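Local coordinates for probable transcriptional regulator (Pseudomonas aeruginosa, PDB 2HR3), which probably binds DNA as a dimer of the MarR family and regulates transcription, at residues Ile44-Gly49 with Ala58-Arg63. Sequence-based numbering, arbitrary orientation.
Sequences IDRLGG and AAERMR
R46 and E60 meet in a salt bridge across the surface between the ends of helices 32-46 and 53-59. NH2 of R46 approaches OE2 of E60 to 3.0 Å at the guanidinium edge, while the other carboxylate oxygen, OE1, stays 4.0 Å from the same NH2. The two planes are turned 57° from each other, so the pair does not form the flat two-pronged grip of a coplanar arginine-carboxylate pair; the single hydrogen bond is weak, bent to 129° at the hydrogen. Both chains bend to get there, R46 at its third torsion and E60 at its second, and they cross at about a right angle. Beside the bridge, CD1 of L47 touches CB of A59 at 4.0 Å, a small apolar contact where the CA atoms of the two segments are nearest each other, 8.6 Å apart for L47 and A59.

The contact joins two neighbouring helices of the winged helix-turn-helix domain of the MarR family. Helix 53-59, followed by the short turn 60-63 and helix 64-76, makes up the helix-turn-helix, in which helix 64-76 corresponds to the DNA-recognition helix of relatives. R61, with positive phi, is the C-prime residue of a Schellman motif that closes helix 53-59: its backbone N bonds to A58 O at 3.1 Å, and its side-chain NH1 reaches the same oxygen at 2.7 Å, in the carbonyl plane and on a lone pair. The carbonyl is thus gripped by two donors of one residue just after E60.

Farther out, the E60 side chain also rests on V39 and A43 of helix 32-46, and D45 forms a salt bridge with R108 of helix 98-122. The second subunit receives R61 NH2 on its A30 carbonyl and pairs its E73 with R63.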
loop_
_atom_site.group_PDB
_atom_site.type_symbol
_atom_site.label_atom_id
_atom_site.label_comp_id
_atom_site.label_asym_id
_atom_site.label_seq_id
_atom_site.Cartn_x
_atom_site.Cartn_y
_atom_site.Cartn_z
ATOM N N ILE A 44 9.155 -5.019 -9.427
ATOM C CA ILE A 44 10.229 -5.796 -10.082
ATOM C C ILE A 44 11.513 -5.845 -9.246
ATOM O O ILE A 44 12.257 -6.835 -9.270
ATOM C CB ILE A 44 10.592 -5.127 -11.441
ATOM C CG1 ILE A 44 9.490 -5.385 -12.468
ATOM C CG2 ILE A 44 11.916 -5.559 -11.934
ATOM C CD1 ILE A 44 9.480 -4.459 -13.638
ATOM N N ASP A 45 11.838 -4.718 -8.600
ATOM C CA ASP A 45 13.062 -4.634 -7.821
ATOM C C ASP A 45 12.879 -5.478 -6.562
ATOM O O ASP A 45 13.767 -6.225 -6.167
ATOM C CB ASP A 45 13.351 -3.189 -7.494
ATOM C CG ASP A 45 14.446 -3.026 -6.422
ATOM O OD1 ASP A 45 15.643 -3.287 -6.749
ATOM O OD2 ASP A 45 14.092 -2.620 -5.269
ATOM N N ARG A 46 11.692 -5.393 -5.978
ATOM C CA ARG A 46 11.394 -6.204 -4.836
ATOM C C ARG A 46 11.617 -7.671 -5.138
ATOM O O ARG A 46 12.335 -8.320 -4.390
ATOM C CB ARG A 46 9.983 -5.956 -4.328
ATOM C CG ARG A 46 9.909 -4.656 -3.509
ATOM C CD ARG A 46 8.721 -4.592 -2.565
ATOM N NE ARG A 46 7.446 -4.659 -3.263
ATOM C CZ ARG A 46 6.843 -3.644 -3.879
ATOM N NH1 ARG A 46 7.393 -2.443 -3.919
ATOM N NH2 ARG A 46 5.661 -3.841 -4.463
ATOM N N LEU A 47 11.034 -8.177 -6.238
ATOM C CA LEU A 47 11.130 -9.613 -6.616
ATOM C C LEU A 47 12.467 -10.022 -7.189
ATOM O O LEU A 47 12.626 -11.173 -7.668
ATOM C CB LEU A 47 10.051 -9.994 -7.625
ATOM C CG LEU A 47 8.625 -9.882 -7.129
ATOM C CD1 LEU A 47 7.705 -9.875 -8.352
ATOM C CD2 LEU A 47 8.282 -10.975 -6.107
ATOM N N GLY A 48 13.433 -9.120 -7.153
ATOM C CA GLY A 48 14.807 -9.499 -7.422
ATOM C C GLY A 48 15.233 -9.101 -8.807
ATOM O O GLY A 48 16.358 -9.379 -9.218
ATOM N N GLY A 49 14.312 -8.470 -9.527
ATOM C CA GLY A 49 14.646 -7.800 -10.741
ATOM C C GLY A 49 14.781 -8.606 -12.011
ATOM O O GLY A 49 15.201 -7.993 -13.006
ATOM N N ALA A 58 0.965 -11.641 -10.164
ATOM C CA ALA A 58 0.528 -12.344 -8.991
ATOM C C ALA A 58 0.893 -11.636 -7.704
ATOM O O ALA A 58 0.067 -11.544 -6.806
ATOM C CB ALA A 58 1.094 -13.779 -8.966
ATOM N N ALA A 59 2.120 -11.144 -7.607
ATOM C CA ALA A 59 2.614 -10.454 -6.424
ATOM C C ALA A 59 1.934 -9.139 -6.157
ATOM O O ALA A 59 1.974 -8.622 -5.033
ATOM C CB ALA A 59 4.104 -10.192 -6.566
ATOM N N GLU A 60 1.400 -8.536 -7.208
ATOM C CA GLU A 60 0.771 -7.224 -7.110
ATOM C C GLU A 60 -0.732 -7.425 -7.230
ATOM O O GLU A 60 -1.468 -6.468 -7.399
ATOM C CB GLU A 60 1.309 -6.334 -8.220
ATOM C CG GLU A 60 2.729 -6.023 -7.995
ATOM C CD GLU A 60 2.947 -5.283 -6.664
ATOM O OE1 GLU A 60 2.232 -4.280 -6.397
ATOM O OE2 GLU A 60 3.835 -5.702 -5.883
ATOM N N ARG A 61 -1.175 -8.685 -7.128
ATOM C CA ARG A 61 -2.581 -9.045 -7.371
ATOM C C ARG A 61 -3.110 -8.217 -8.549
ATOM O O ARG A 61 -4.287 -7.842 -8.639
ATOM C CB ARG A 61 -3.453 -8.882 -6.110
ATOM C CG ARG A 61 -2.694 -9.031 -4.765
ATOM C CD ARG A 61 -2.235 -10.494 -4.544
ATOM N NE ARG A 61 -3.347 -11.440 -4.719
ATOM C CZ ARG A 61 -3.443 -12.370 -5.675
ATOM N NH1 ARG A 61 -2.480 -12.486 -6.614
ATOM N NH2 ARG A 61 -4.527 -13.171 -5.719
HETATM N N MSE A 62 -2.213 -7.979 -9.480
HETATM C CA MSE A 62 -2.547 -7.209 -10.626
HETATM C C MSE A 62 -3.075 -8.152 -11.648
HETATM O O MSE A 62 -2.658 -9.295 -11.698
HETATM C CB MSE A 62 -1.319 -6.563 -11.187
HETATM C CG MSE A 62 -0.963 -5.320 -10.519
HETATM SE SE MSE A 62 0.329 -4.418 -11.678
HETATM C CE MSE A 62 -0.888 -3.844 -13.193
ATOM N N ARG A 63 -3.945 -7.617 -12.487
ATOM C CA ARG A 63 -4.518 -8.324 -13.586
ATOM C C ARG A 63 -3.534 -8.462 -14.763
ATOM O O ARG A 63 -2.908 -7.496 -15.189
ATOM C CB ARG A 63 -5.819 -7.619 -13.983
ATOM C CG ARG A 63 -6.897 -7.819 -12.873
ATOM C CD ARG A 63 -8.072 -6.832 -12.917
ATOM N NE ARG A 63 -9.229 -7.356 -13.651
ATOM C CZ ARG A 63 -10.443 -6.833 -13.600
ATOM N NH1 ARG A 63 -10.694 -5.763 -12.844
ATOM N NH2 ARG A 63 -11.416 -7.404 -14.277
#